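F-actin-capping protein subunit alpha (Dictyostelium discoideum, PDB 4AKR) caps the fast-growing barbed ends of actin filaments independently of calcium, blocking subunit exchange there without severing the filaments. Local coordinates at residues S3-E6 with L7-I10; I10-N13 with F14-A18; C21-M24 with E25-D29; A42-G45 with S46-E50; R49-N52 with T53-V57. All blocks are in the same frame, centred on the assembly; numbering follows the deposited sequence.

How the contacts relate
All five are local contacts between residues three to five apart within three successive helices. Contacts 1 and 2 share Ile10 and divide helix 4-16 into a more exposed first half and a more enclosed second half. Contact 3 opens helix 23-31, while contacts 4 and 5 share Arg49 and Glu50 on helix 44-55. Helix starts differ: a capping box in contact 1, a threonine hydroxyl doubling on a carbonyl in contact 4. Contacts 2 and 5 are helix ends, the second a Schellman motif near the chain's centre. Contacts 3 and 5 meet where Phe23 and Tyr51 stack, Val27 and Gln55 lying on their respective far faces. Contacts 1 to 3 also face the other protein chain.

Contact 1: S3-E6 with L7-I10; sequences SNQE and LVQI
Val8 leans back on the turn before it, packing against Asn4 and Gln5. Its CB sits 3.3 Å from Gln5 O; beyond it the two methyls part company. CG1, which stands opposite the backbone N (chi1 163°), reaches the amide end of Gln5, with NE2 3.6 Å away, as the two side chains cross at a slant. CG2 goes the other way and presses on Asn4 O at 3.0 Å, the same carbonyl that takes the Val8 N-H. An alanine here would remove both methyls and is likely to leave the Gln5 amide freer to turn and a gap facing Leu39 and Leu40.

The turn is the start of helix 4-16 and is closed by a capping box. Glu6 N donates to Ser3 OG (3.1 Å), and Ser3 N returns the bond to Glu6 OE1 (2.7 Å) on the lone pair directed away from the other carboxylate oxygen. OE1 also accepts from Ala2 N, so one oxygen gathers two backbone donors at the helix start. Leu7 N donates to Ser3 O almost straight, at 167°. Further along, Ile10 CG1 lies 3.2 Å from Glu6 O, and Leu7 turns its side chain to Pro35 and to an apolar residue of the other protein chain.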
loop_
_atom_site.group_PDB
_atom_site.type_symbol
_atom_site.label_atom_id
_atom_site.label_comp_id
_atom_site.label_asym_id
_atom_site.label_seq_id
_atom_site.Cartn_x
_atom_site.Cartn_y
_atom_site.Cartn_z
ATOM N N SER A 3 -10.273 23.080 -12.319
ATOM C CA SER A 3 -11.697 23.371 -12.520
ATOM C C SER A 3 -12.463 22.599 -11.452
ATOM O O SER A 3 -11.933 21.645 -10.886
ATOM C CB SER A 3 -12.160 22.914 -13.911
ATOM O OG SER A 3 -12.156 21.502 -14.023
ATOM N N ASN A 4 -13.698 23.000 -11.169
ATOM C CA ASN A 4 -14.471 22.298 -10.152
ATOM C C ASN A 4 -14.616 20.808 -10.451
ATOM O O ASN A 4 -14.578 19.979 -9.533
ATOM C CB ASN A 4 -15.848 22.944 -9.975
ATOM C CG ASN A 4 -15.765 24.282 -9.271
ATOM O OD1 ASN A 4 -14.676 24.719 -8.889
ATOM N ND2 ASN A 4 -16.906 24.940 -9.089
ATOM N N GLN A 5 -14.767 20.464 -11.727
ATOM C CA GLN A 5 -14.903 19.063 -12.105
ATOM C C GLN A 5 -13.593 18.306 -11.932
ATOM O O GLN A 5 -13.592 17.121 -11.611
ATOM C CB GLN A 5 -15.372 18.934 -13.551
ATOM C CG GLN A 5 -15.544 17.487 -13.984
ATOM C CD GLN A 5 -16.447 16.701 -13.042
ATOM O OE1 GLN A 5 -17.597 17.074 -12.811
ATOM N NE2 GLN A 5 -15.927 15.609 -12.494
ATOM N N GLU A 6 -12.475 18.987 -12.156
ATOM C CA GLU A 6 -11.168 18.356 -11.993
ATOM C C GLU A 6 -10.951 18.055 -10.510
ATOM O O GLU A 6 -10.493 16.971 -10.150
ATOM C CB GLU A 6 -10.067 19.273 -12.530
ATOM C CG GLU A 6 -10.104 19.447 -14.044
ATOM C CD GLU A 6 -9.002 20.357 -14.547
ATOM O OE1 GLU A 6 -8.975 21.529 -14.129
ATOM O OE2 GLU A 6 -8.162 19.905 -15.352
ATOM N N LEU A 7 -11.296 19.022 -9.661
ATOM C CA LEU A 7 -11.181 18.863 -8.218
ATOM C C LEU A 7 -12.100 17.735 -7.760
ATOM O O LEU A 7 -11.809 17.044 -6.776
ATOM C CB LEU A 7 -11.564 20.158 -7.503
ATOM C CG LEU A 7 -10.618 21.339 -7.711
ATOM C CD1 LEU A 7 -11.081 22.514 -6.856
ATOM C CD2 LEU A 7 -9.190 20.934 -7.341
ATOM N N VAL A 8 -13.207 17.547 -8.479
ATOM C CA VAL A 8 -14.160 16.481 -8.166
ATOM C C VAL A 8 -13.572 15.113 -8.514
ATOM O O VAL A 8 -13.738 14.150 -7.767
ATOM C CB VAL A 8 -15.488 16.670 -8.937
ATOM C CG1 VAL A 8 -16.286 15.375 -8.937
ATOM C CG2 VAL A 8 -16.299 17.792 -8.298
ATOM N N GLN A 9 -12.876 15.028 -9.644
ATOM C CA GLN A 9 -12.281 13.763 -10.052
ATOM C C GLN A 9 -11.141 13.375 -9.118
ATOM O O GLN A 9 -10.903 12.190 -8.889
ATOM C CB GLN A 9 -11.747 13.845 -11.479
ATOM C CG GLN A 9 -11.136 12.529 -11.978
ATOM C CD GLN A 9 -12.177 11.452 -12.250
ATOM O OE1 GLN A 9 -13.041 11.620 -13.111
ATOM N NE2 GLN A 9 -12.097 10.341 -11.521
ATOM N N ILE A 10 -10.433 14.369 -8.586
ATOM C CA ILE A 10 -9.317 14.090 -7.679
ATOM C C ILE A 10 -9.840 13.397 -6.419
ATOM O O ILE A 10 -9.349 12.333 -6.029
ATOM C CB ILE A 10 -8.567 15.390 -7.273
ATOM C CG1 ILE A 10 -7.877 15.994 -8.495
ATOM C CG2 ILE A 10 -7.527 15.089 -6.187
ATOM C CD1 ILE A 10 -7.145 17.277 -8.212
#

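Contact 2: I10-N13 with F14-A18; sequences IATN and FLLNA
Asn17 bends its side chain back onto the carbonyl of Asn13. The ND2 group donates to Asn13 O at 2.8 Å, nearly straight (169°), and this oxygen lies practically in the plane of the Asn17 amide. The backbone N-H of Asn17 has turned mainly to Phe14 O, at 2.9 Å, and its N reaches Asn13 O only weakly at 3.3 Å, so the side-chain donor takes over there as helix 4-16 runs out. With CG placed opposite its carbonyl carbon and beside its own N, a chi1 of -79° swings the amide back so that ND2 meets this oxygen. Upstream, ordinary helical bonds continue: Phe14 N to Ile10 O, Leu15 N to Ala11 O and Leu16 N to Thr12 O. Thr12 OG1 and Asn13 ND2 bond one turn back, to Val8 O and Gln9 O, while Asn17 OD1 has a weak hydrogen bond to a polar side chain of the other protein chain.

The apolar pairs run lengthwise. Ile10 and Phe14 lie side by side, CG2 of Ile10 touching CZ of Phe14 at 3.6 Å; Thr12 CG2 and Leu16 CD1 form a looser pair at 3.9 Å. Two carbonyls also meet side chains: Ile10 O stands 3.7 Å above one face of the Phe14 ring, displaced toward its rim, and Leu15 CG settles 3.3 Å from Ala11 O.

Around the helix these rows face different neighbours. Ala11, Phe14 and Leu15 pack on Val30 of helix 23-31; Thr12, Leu15 and Leu16 meet Thr47, Phe48 and Glu50 of helix 44-55. Ile10, Phe14 and Asn17 border the other protein chain.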
loop_
_atom_site.group_PDB
_atom_site.type_symbol
_atom_site.label_atom_id
_atom_site.label_comp_id
_atom_site.label_asym_id
_atom_site.label_seq_id
_atom_site.Cartn_x
_atom_site.Cartn_y
_atom_site.Cartn_z
ATOM N N ILE A 10 -10.433 14.369 -8.586
ATOM C CA ILE A 10 -9.317 14.090 -7.679
ATOM C C ILE A 10 -9.840 13.397 -6.419
ATOM O O ILE A 10 -9.349 12.333 -6.029
ATOM C CB ILE A 10 -8.567 15.390 -7.273
ATOM C CG1 ILE A 10 -7.877 15.994 -8.495
ATOM C CG2 ILE A 10 -7.527 15.089 -6.187
ATOM C CD1 ILE A 10 -7.145 17.277 -8.212
ATOM N N ALA A 11 -10.854 14.004 -5.805
ATOM C CA ALA A 11 -11.465 13.472 -4.594
ATOM C C ALA A 11 -12.138 12.120 -4.798
ATOM O O ALA A 11 -12.214 11.327 -3.870
ATOM C CB ALA A 11 -12.469 14.471 -4.035
ATOM N N THR A 12 -12.634 11.861 -6.007
ATOM C CA THR A 12 -13.289 10.591 -6.304
ATOM C C THR A 12 -12.245 9.496 -6.238
ATOM O O THR A 12 -12.495 8.418 -5.712
ATOM C CB THR A 12 -13.936 10.583 -7.720
ATOM O OG1 THR A 12 -14.979 11.558 -7.780
ATOM C CG2 THR A 12 -14.530 9.216 -8.036
ATOM N N ASN A 13 -11.065 9.778 -6.771
ATOM C CA ASN A 13 -9.986 8.794 -6.763
ATOM C C ASN A 13 -9.471 8.476 -5.365
ATOM O O ASN A 13 -9.041 7.349 -5.108
ATOM C CB ASN A 13 -8.839 9.268 -7.653
ATOM C CG ASN A 13 -9.001 8.803 -9.078
ATOM O OD1 ASN A 13 -8.509 7.735 -9.451
ATOM N ND2 ASN A 13 -9.713 9.585 -9.877
ATOM N N PHE A 14 -9.490 9.458 -4.467
ATOM C CA PHE A 14 -9.051 9.194 -3.102
ATOM C C PHE A 14 -10.030 8.184 -2.511
ATOM O O PHE A 14 -9.647 7.091 -2.083
ATOM C CB PHE A 14 -9.066 10.473 -2.251
ATOM C CG PHE A 14 -8.029 11.490 -2.650
ATOM C CD1 PHE A 14 -6.923 11.126 -3.414
ATOM C CD2 PHE A 14 -8.157 12.815 -2.257
ATOM C CE1 PHE A 14 -5.968 12.064 -3.780
ATOM C CE2 PHE A 14 -7.210 13.757 -2.617
ATOM C CZ PHE A 14 -6.111 13.381 -3.382
ATOM N N LEU A 15 -11.304 8.555 -2.521
ATOM C CA LEU A 15 -12.363 7.714 -1.981
ATOM C C LEU A 15 -12.324 6.280 -2.496
ATOM O O LEU A 15 -12.369 5.327 -1.712
ATOM C CB LEU A 15 -13.738 8.342 -2.276
ATOM C CG LEU A 15 -14.024 9.695 -1.609
ATOM C CD1 LEU A 15 -15.434 10.180 -1.960
ATOM C CD2 LEU A 15 -13.877 9.548 -0.095
ATOM N N LEU A 16 -12.227 6.118 -3.809
ATOM C CA LEU A 16 -12.200 4.786 -4.397
ATOM C C LEU A 16 -10.992 3.964 -3.980
ATOM O O LEU A 16 -11.019 2.740 -4.053
ATOM C CB LEU A 16 -12.237 4.878 -5.927
ATOM C CG LEU A 16 -13.574 5.240 -6.583
ATOM C CD1 LEU A 16 -13.357 5.533 -8.060
ATOM C CD2 LEU A 16 -14.563 4.096 -6.395
ATOM N N ASN A 17 -9.935 4.633 -3.539
ATOM C CA ASN A 17 -8.715 3.934 -3.156
ATOM C C ASN A 17 -8.457 3.789 -1.667
ATOM O O ASN A 17 -7.349 3.437 -1.256
ATOM C CB ASN A 17 -7.521 4.609 -3.828
ATOM C CG ASN A 17 -7.385 4.207 -5.275
ATOM O OD1 ASN A 17 -6.912 3.115 -5.578
ATOM N ND2 ASN A 17 -7.824 5.075 -6.179
ATOM N N ALA A 18 -9.478 4.054 -0.860
ATOM C CA ALA A 18 -9.339 3.939 0.582
ATOM C C ALA A 18 -9.064 2.490 0.961
ATOM O O ALA A 18 -9.616 1.562 0.361
ATOM C CB ALA A 18 -10.614 4.424 1.275
#

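Contact 3: C21-M24 with E25-D29; sequences CEFM and EVVSD
Val27 lays a methyl on the ring of Phe23 one turn earlier, and the backbone bond between the same two residues is short. Val27 N donates to Phe23 O at 2.7 Å, and Val26 N to Glu22 O at 3.1 Å, both donors lying close to the direction in which the carbonyl points. Met24 O receives two hydrogens from one residue: Ser28 N at 3.1 Å, and more weakly Ser28 OG at 3.3 Å, a hydroxyl thereby folded back on the helix.

Glu22 occupies the N-cap of helix 23-31, but its carboxylate is employed outside this first turn: OE2 is hydrogen-bonded to Ser164 OG, and OE1 makes a salt bridge to a basic side chain of the other protein chain. Glu25, bent at its second torsion (chi2 78°), curls back so that OE1 lies 3.1 Å from Glu22 CA. The same oxygen is close to Glu22 O, another acceptor, so that approach adds no bond. Helix 23-31 is the second of the three helices that form the N-terminal bundle of capping protein alpha subunits, and this turn carries both its aromatic face and its interchain face.

In the aromatic part, Val27 CG2 stands over the Phe23 ring, 3.8 Å from the centroid and 18° off the normal, a CH-pi contact. The ring's other face is stacked with Tyr51, and Phe48 meets Phe23 edge-to-face. The sulphur of Met24 comes alongside Val27 more loosely, SD to CG2 4.2 Å.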
loop_
_atom_site.group_PDB
_atom_site.type_symbol
_atom_site.label_atom_id
_atom_site.label_comp_id
_atom_site.label_asym_id
_atom_site.label_seq_id
_atom_site.Cartn_x
_atom_site.Cartn_y
_atom_site.Cartn_z
ATOM N N CYS A 21 -11.788 -1.161 5.640
ATOM C CA CYS A 21 -12.158 -0.794 7.004
ATOM C C CYS A 21 -11.825 0.627 7.430
ATOM O O CYS A 21 -12.102 0.995 8.568
ATOM C CB CYS A 21 -11.496 -1.751 7.993
ATOM S SG CYS A 21 -12.016 -3.451 7.816
ATOM N N GLU A 22 -11.232 1.417 6.537
ATOM C CA GLU A 22 -10.841 2.792 6.873
ATOM C C GLU A 22 -11.517 3.823 5.982
ATOM O O GLU A 22 -11.105 4.987 5.940
ATOM C CB GLU A 22 -9.328 2.948 6.732
ATOM C CG GLU A 22 -8.505 1.966 7.557
ATOM C CD GLU A 22 -7.022 2.063 7.246
ATOM O OE1 GLU A 22 -6.497 3.199 7.103
ATOM O OE2 GLU A 22 -6.382 0.995 7.149
ATOM N N PHE A 23 -12.554 3.379 5.277
ATOM C CA PHE A 23 -13.289 4.212 4.347
ATOM C C PHE A 23 -13.756 5.512 4.992
ATOM O O PHE A 23 -13.529 6.594 4.458
ATOM C CB PHE A 23 -14.477 3.422 3.774
ATOM C CG PHE A 23 -15.132 4.086 2.598
ATOM C CD1 PHE A 23 -14.411 4.329 1.432
ATOM C CD2 PHE A 23 -16.448 4.525 2.677
ATOM C CE1 PHE A 23 -14.995 5.009 0.362
ATOM C CE2 PHE A 23 -17.037 5.200 1.621
ATOM C CZ PHE A 23 -16.309 5.448 0.459
ATOM N N MET A 24 -14.381 5.425 6.155
ATOM C CA MET A 24 -14.841 6.634 6.802
ATOM C C MET A 24 -13.719 7.587 7.217
ATOM O O MET A 24 -13.916 8.803 7.193
ATOM C CB MET A 24 -15.738 6.290 7.985
ATOM C CG MET A 24 -17.128 5.805 7.544
ATOM S SD MET A 24 -17.882 6.890 6.274
ATOM C CE MET A 24 -18.739 8.102 7.290
ATOM N N GLU A 25 -12.552 7.062 7.594
ATOM C CA GLU A 25 -11.450 7.948 7.965
ATOM C C GLU A 25 -11.019 8.713 6.716
ATOM O O GLU A 25 -10.678 9.891 6.780
ATOM C CB GLU A 25 -10.251 7.168 8.523
ATOM C CG GLU A 25 -10.364 6.729 9.980
ATOM C CD GLU A 25 -11.242 5.517 10.173
ATOM O OE1 GLU A 25 -11.372 4.723 9.218
ATOM O OE2 GLU A 25 -11.790 5.340 11.284
ATOM N N VAL A 26 -11.043 8.033 5.573
ATOM C CA VAL A 26 -10.676 8.659 4.311
ATOM C C VAL A 26 -11.773 9.629 3.848
ATOM O O VAL A 26 -11.470 10.699 3.322
ATOM C CB VAL A 26 -10.418 7.588 3.218
ATOM C CG1 VAL A 26 -10.202 8.251 1.858
ATOM C CG2 VAL A 26 -9.194 6.750 3.595
ATOM N N VAL A 27 -13.040 9.265 4.040
ATOM C CA VAL A 27 -14.130 10.157 3.633
ATOM C C VAL A 27 -14.039 11.481 4.401
ATOM O O VAL A 27 -14.362 12.536 3.864
ATOM C CB VAL A 27 -15.535 9.521 3.873
ATOM C CG1 VAL A 27 -16.624 10.517 3.540
ATOM C CG2 VAL A 27 -15.712 8.287 3.012
ATOM N N SER A 28 -13.597 11.424 5.656
ATOM C CA SER A 28 -13.461 12.626 6.472
ATOM C C SER A 28 -12.344 13.508 5.966
ATOM O O SER A 28 -12.512 14.718 5.849
ATOM C CB SER A 28 -13.175 12.274 7.934
ATOM O OG SER A 28 -14.337 11.786 8.579
ATOM N N ASP A 29 -11.194 12.907 5.683
ATOM C CA ASP A 29 -10.065 13.677 5.186
ATOM C C ASP A 29 -10.445 14.382 3.888
ATOM O O ASP A 29 -10.163 15.564 3.711
ATOM C CB ASP A 29 -8.854 12.770 4.935
ATOM C CG ASP A 29 -8.324 12.124 6.206
ATOM O OD1 ASP A 29 -8.373 12.757 7.280
ATOM O OD2 ASP A 29 -7.838 10.980 6.122
#

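Contact 4: A42-G45 with S46-E50; sequences ASAG and STFRE
The first turn of helix 44-55, the third helix of the N-terminal bundle, is tied to the residues leading into it by Thr47, which grips Ser43 O twice. Thr47 N donates to that oxygen within the carbonyl plane at 3.0 Å. The Thr47 hydroxyl, OG1, approaches Ser43 O from well above the plane at 2.8 Å, so the two donors use separate regions of the acceptor. The hydroxyl is brought there by a first torsion of -63°, which sets OG1 beside the backbone N and leaves CG2 toward Leu15 of helix 4-16, while OG1 also rests against Thr12. A valine in place of Thr47 would keep the bulk but remove the hydroxyl, and would probably leave Ser43 O with one donor from this residue and the start of the helix less firmly fixed. Ser43 OG, buried by the turn, has no polar partner in the model.

The next two carbonyls are bonded regularly, Ala44 O by Phe48 N at 2.8 Å and Gly45 O by Arg49 N at 3.0 Å. The Arg49 side chain runs extended away from the turn to a salt bridge with Glu73, its CB lying 3.1 Å from Gly45 O. On the inner side, Phe48 meets Phe23 edge-to-face and packs on Leu15, while its CE1 makes a light apolar contact with Ala44 CB at 4.3 Å. At the outer surface a water spans the entry to the helix: it accepts from Ser46 N at 3.1 Å and donates to Ala42 O at 3.2 Å.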
loop_
_atom_site.group_PDB
_atom_site.type_symbol
_atom_site.label_atom_id
_atom_site.label_comp_id
_atom_site.label_asym_id
_atom_site.label_seq_id
_atom_site.Cartn_x
_atom_site.Cartn_y
_atom_site.Cartn_z
ATOM N N ALA A 42 -23.154 14.993 -6.435
ATOM C CA ALA A 42 -23.740 14.413 -7.632
ATOM C C ALA A 42 -22.991 13.151 -8.031
ATOM O O ALA A 42 -23.462 12.375 -8.866
ATOM C CB ALA A 42 -23.696 15.425 -8.766
ATOM N N SER A 43 -21.835 12.943 -7.410
ATOM C CA SER A 43 -20.985 11.792 -7.710
ATOM C C SER A 43 -20.946 10.753 -6.586
ATOM O O SER A 43 -20.703 9.565 -6.830
ATOM C CB SER A 43 -19.560 12.280 -7.991
ATOM O OG SER A 43 -19.066 12.997 -6.868
ATOM N N ALA A 44 -21.182 11.217 -5.360
ATOM C CA ALA A 44 -21.155 10.369 -4.174
ATOM C C ALA A 44 -21.814 8.996 -4.323
ATOM O O ALA A 44 -21.121 7.982 -4.371
ATOM C CB ALA A 44 -21.764 11.112 -3.004
ATOM N N GLY A 45 -23.143 8.968 -4.383
ATOM C CA GLY A 45 -23.866 7.713 -4.510
ATOM C C GLY A 45 -23.173 6.646 -5.339
ATOM O O GLY A 45 -22.929 5.529 -4.872
ATOM N N SER A 46 -22.856 6.988 -6.579
ATOM C CA SER A 46 -22.185 6.060 -7.473
ATOM C C SER A 46 -20.800 5.680 -6.931
ATOM O O SER A 46 -20.375 4.530 -7.043
ATOM C CB SER A 46 -22.056 6.697 -8.860
ATOM O OG SER A 46 -21.225 5.925 -9.716
ATOM N N THR A 47 -20.116 6.651 -6.334
ATOM C CA THR A 47 -18.782 6.455 -5.789
ATOM C C THR A 47 -18.758 5.502 -4.595
ATOM O O THR A 47 -18.019 4.509 -4.598
ATOM C CB THR A 47 -18.174 7.813 -5.375
ATOM O OG1 THR A 47 -18.038 8.645 -6.535
ATOM C CG2 THR A 47 -16.816 7.623 -4.730
ATOM N N PHE A 48 -19.552 5.804 -3.571
ATOM C CA PHE A 48 -19.611 4.948 -2.390
ATOM C C PHE A 48 -20.099 3.545 -2.768
ATOM O O PHE A 48 -19.578 2.535 -2.278
ATOM C CB PHE A 48 -20.535 5.564 -1.337
ATOM C CG PHE A 48 -19.942 6.744 -0.617
ATOM C CD1 PHE A 48 -19.408 7.814 -1.322
ATOM C CD2 PHE A 48 -19.952 6.799 0.773
ATOM C CE1 PHE A 48 -18.890 8.928 -0.650
ATOM C CE2 PHE A 48 -19.441 7.902 1.453
ATOM C CZ PHE A 48 -18.907 8.971 0.739
ATOM N N ARG A 49 -21.098 3.485 -3.642
ATOM C CA ARG A 49 -21.636 2.209 -4.104
ATOM C C ARG A 49 -20.545 1.311 -4.714
ATOM O O ARG A 49 -20.510 0.095 -4.475
ATOM C CB ARG A 49 -22.745 2.473 -5.126
ATOM C CG ARG A 49 -23.161 1.277 -5.952
ATOM C CD ARG A 49 -24.419 1.594 -6.741
ATOM N NE ARG A 49 -24.691 0.586 -7.756
ATOM C CZ ARG A 49 -24.171 0.604 -8.977
ATOM N NH1 ARG A 49 -23.352 1.586 -9.333
ATOM N NH2 ARG A 49 -24.465 -0.358 -9.843
ATOM N N GLU A 50 -19.659 1.919 -5.500
ATOM C CA GLU A 50 -18.563 1.193 -6.148
ATOM C C GLU A 50 -17.624 0.581 -5.107
ATOM O O GLU A 50 -17.209 -0.567 -5.232
ATOM C CB GLU A 50 -17.798 2.142 -7.073
ATOM C CG GLU A 50 -16.498 1.597 -7.652
ATOM C CD GLU A 50 -16.666 0.279 -8.396
ATOM O OE1 GLU A 50 -17.733 0.071 -9.008
ATOM O OE2 GLU A 50 -15.717 -0.541 -8.381
HETATM O O HOH W 1 -24.047 9.358 -8.132
#

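Contact 5: R49-N52 with T53-V57; sequences REYN and TSQMV
A Schellman motif ends helix 44-55, with Met56 as the C-prime residue at positive phi. Its long bond runs from Val57 N back to Asn52 O, 3.2 Å and almost straight at 169°, whereas the inner bond from Met56 N to Thr53 O is weak. Val57 also packs back on the helix: CG2 lies 4.1 Å from Asn52 CB as the two side chains cross. Beyond the motif the backbone of Val57 pairs with Ile68.

Two hydroxyls in the turn before bend onto carbonyls already bonded by their own N-H groups. Ser54 OG sits between its backbone N and carbonyl carbon (chi1 53°) and donates to Glu50 O at 2.5 Å. Thr53 OG1 takes the equivalent place and donates to Arg49 O, also at 2.5 Å; both bonds are short, their exact lengths doubtful.

On the buried side Gln55 CG rises over the centre of the Tyr51 ring, 3.6 Å from the centroid, a CH-pi contact, and the amide lies within 11° of parallel to the ring. Phe23 stacks on the ring's opposite face. Tyr51 OH donates to Pro19 O, Gln55 OE1 accepts from Arg166, and Asn52 ND2 donates to His92 O; Asn52 OD1 is buried without a partner in the model. The Tyr51 ring, held by its hydroxyl and the Phe23 stack, and the Gln55 amide, held by Arg166 and the CH-pi contact of CG, are thus probably restrained in rotation.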
loop_
_atom_site.group_PDB
_atom_site.type_symbol
_atom_site.label_atom_id
_atom_site.label_comp_id
_atom_site.label_asym_id
_atom_site.label_seq_id
_atom_site.Cartn_x
_atom_site.Cartn_y
_atom_site.Cartn_z
ATOM N N ARG A 49 -21.098 3.485 -3.642
ATOM C CA ARG A 49 -21.636 2.209 -4.104
ATOM C C ARG A 49 -20.545 1.311 -4.714
ATOM O O ARG A 49 -20.510 0.095 -4.475
ATOM C CB ARG A 49 -22.745 2.473 -5.126
ATOM C CG ARG A 49 -23.161 1.277 -5.952
ATOM C CD ARG A 49 -24.419 1.594 -6.741
ATOM N NE ARG A 49 -24.691 0.586 -7.756
ATOM C CZ ARG A 49 -24.171 0.604 -8.977
ATOM N NH1 ARG A 49 -23.352 1.586 -9.333
ATOM N NH2 ARG A 49 -24.465 -0.358 -9.843
ATOM N N GLU A 50 -19.659 1.919 -5.500
ATOM C CA GLU A 50 -18.563 1.193 -6.148
ATOM C C GLU A 50 -17.624 0.581 -5.107
ATOM O O GLU A 50 -17.209 -0.567 -5.232
ATOM C CB GLU A 50 -17.798 2.142 -7.073
ATOM C CG GLU A 50 -16.498 1.597 -7.652
ATOM C CD GLU A 50 -16.666 0.279 -8.396
ATOM O OE1 GLU A 50 -17.733 0.071 -9.008
ATOM O OE2 GLU A 50 -15.717 -0.541 -8.381
ATOM N N TYR A 51 -17.302 1.359 -4.076
ATOM C CA TYR A 51 -16.440 0.896 -2.995
ATOM C C TYR A 51 -17.129 -0.218 -2.197
ATOM O O TYR A 51 -16.601 -1.327 -2.076
ATOM C CB TYR A 51 -16.116 2.053 -2.043
ATOM C CG TYR A 51 -15.243 1.658 -0.872
ATOM C CD1 TYR A 51 -13.853 1.603 -0.997
ATOM C CD2 TYR A 51 -15.810 1.303 0.350
ATOM C CE1 TYR A 51 -13.053 1.205 0.064
ATOM C CE2 TYR A 51 -15.022 0.902 1.419
ATOM C CZ TYR A 51 -13.646 0.857 1.272
ATOM O OH TYR A 51 -12.866 0.491 2.341
ATOM N N ASN A 52 -18.308 0.087 -1.658
ATOM C CA ASN A 52 -19.047 -0.880 -0.855
ATOM C C ASN A 52 -19.183 -2.235 -1.532
ATOM O O ASN A 52 -18.870 -3.267 -0.938
ATOM C CB ASN A 52 -20.447 -0.365 -0.514
ATOM C CG ASN A 52 -20.426 0.795 0.449
ATOM O OD1 ASN A 52 -19.566 0.871 1.329
ATOM N ND2 ASN A 52 -21.387 1.700 0.304
ATOM N N THR A 53 -19.644 -2.227 -2.776
ATOM C CA THR A 53 -19.844 -3.473 -3.501
ATOM C C THR A 53 -18.563 -4.191 -3.916
ATOM O O THR A 53 -18.523 -5.415 -3.900
ATOM C CB THR A 53 -20.735 -3.253 -4.744
ATOM O OG1 THR A 53 -20.223 -2.158 -5.509
ATOM C CG2 THR A 53 -22.166 -2.940 -4.330
ATOM N N SER A 54 -17.518 -3.454 -4.278
ATOM C CA SER A 54 -16.278 -4.112 -4.681
ATOM C C SER A 54 -15.529 -4.656 -3.471
ATOM O O SER A 54 -14.767 -5.609 -3.587
ATOM C CB SER A 54 -15.391 -3.160 -5.497
ATOM O OG SER A 54 -15.162 -1.944 -4.817
ATOM N N GLN A 55 -15.756 -4.052 -2.311
ATOM C CA GLN A 55 -15.139 -4.503 -1.064
ATOM C C GLN A 55 -15.988 -5.631 -0.487
ATOM O O GLN A 55 -15.544 -6.369 0.399
ATOM C CB GLN A 55 -15.100 -3.369 -0.042
ATOM C CG GLN A 55 -14.043 -2.329 -0.300
ATOM C CD GLN A 55 -12.652 -2.832 0.029
ATOM O OE1 GLN A 55 -12.408 -3.340 1.127
ATOM N NE2 GLN A 55 -11.730 -2.683 -0.915
ATOM N N MET A 56 -17.213 -5.759 -0.999
ATOM C CA MET A 56 -18.138 -6.770 -0.514
ATOM C C MET A 56 -18.274 -6.626 1.007
ATOM O O MET A 56 -18.021 -7.562 1.768
ATOM C CB MET A 56 -17.650 -8.179 -0.869
ATOM C CG MET A 56 -17.362 -8.395 -2.359
ATOM S SD MET A 56 -17.438 -10.131 -2.865
ATOM C CE MET A 56 -15.959 -10.785 -2.168
ATOM N N VAL A 57 -18.660 -5.429 1.437
ATOM C CA VAL A 57 -18.856 -5.151 2.849
ATOM C C VAL A 57 -19.986 -6.040 3.400
ATOM O O VAL A 57 -20.839 -6.513 2.656
ATOM C CB VAL A 57 -19.216 -3.655 3.074
ATOM C CG1 VAL A 57 -18.056 -2.761 2.618
ATOM C CG2 VAL A 57 -20.504 -3.303 2.311
#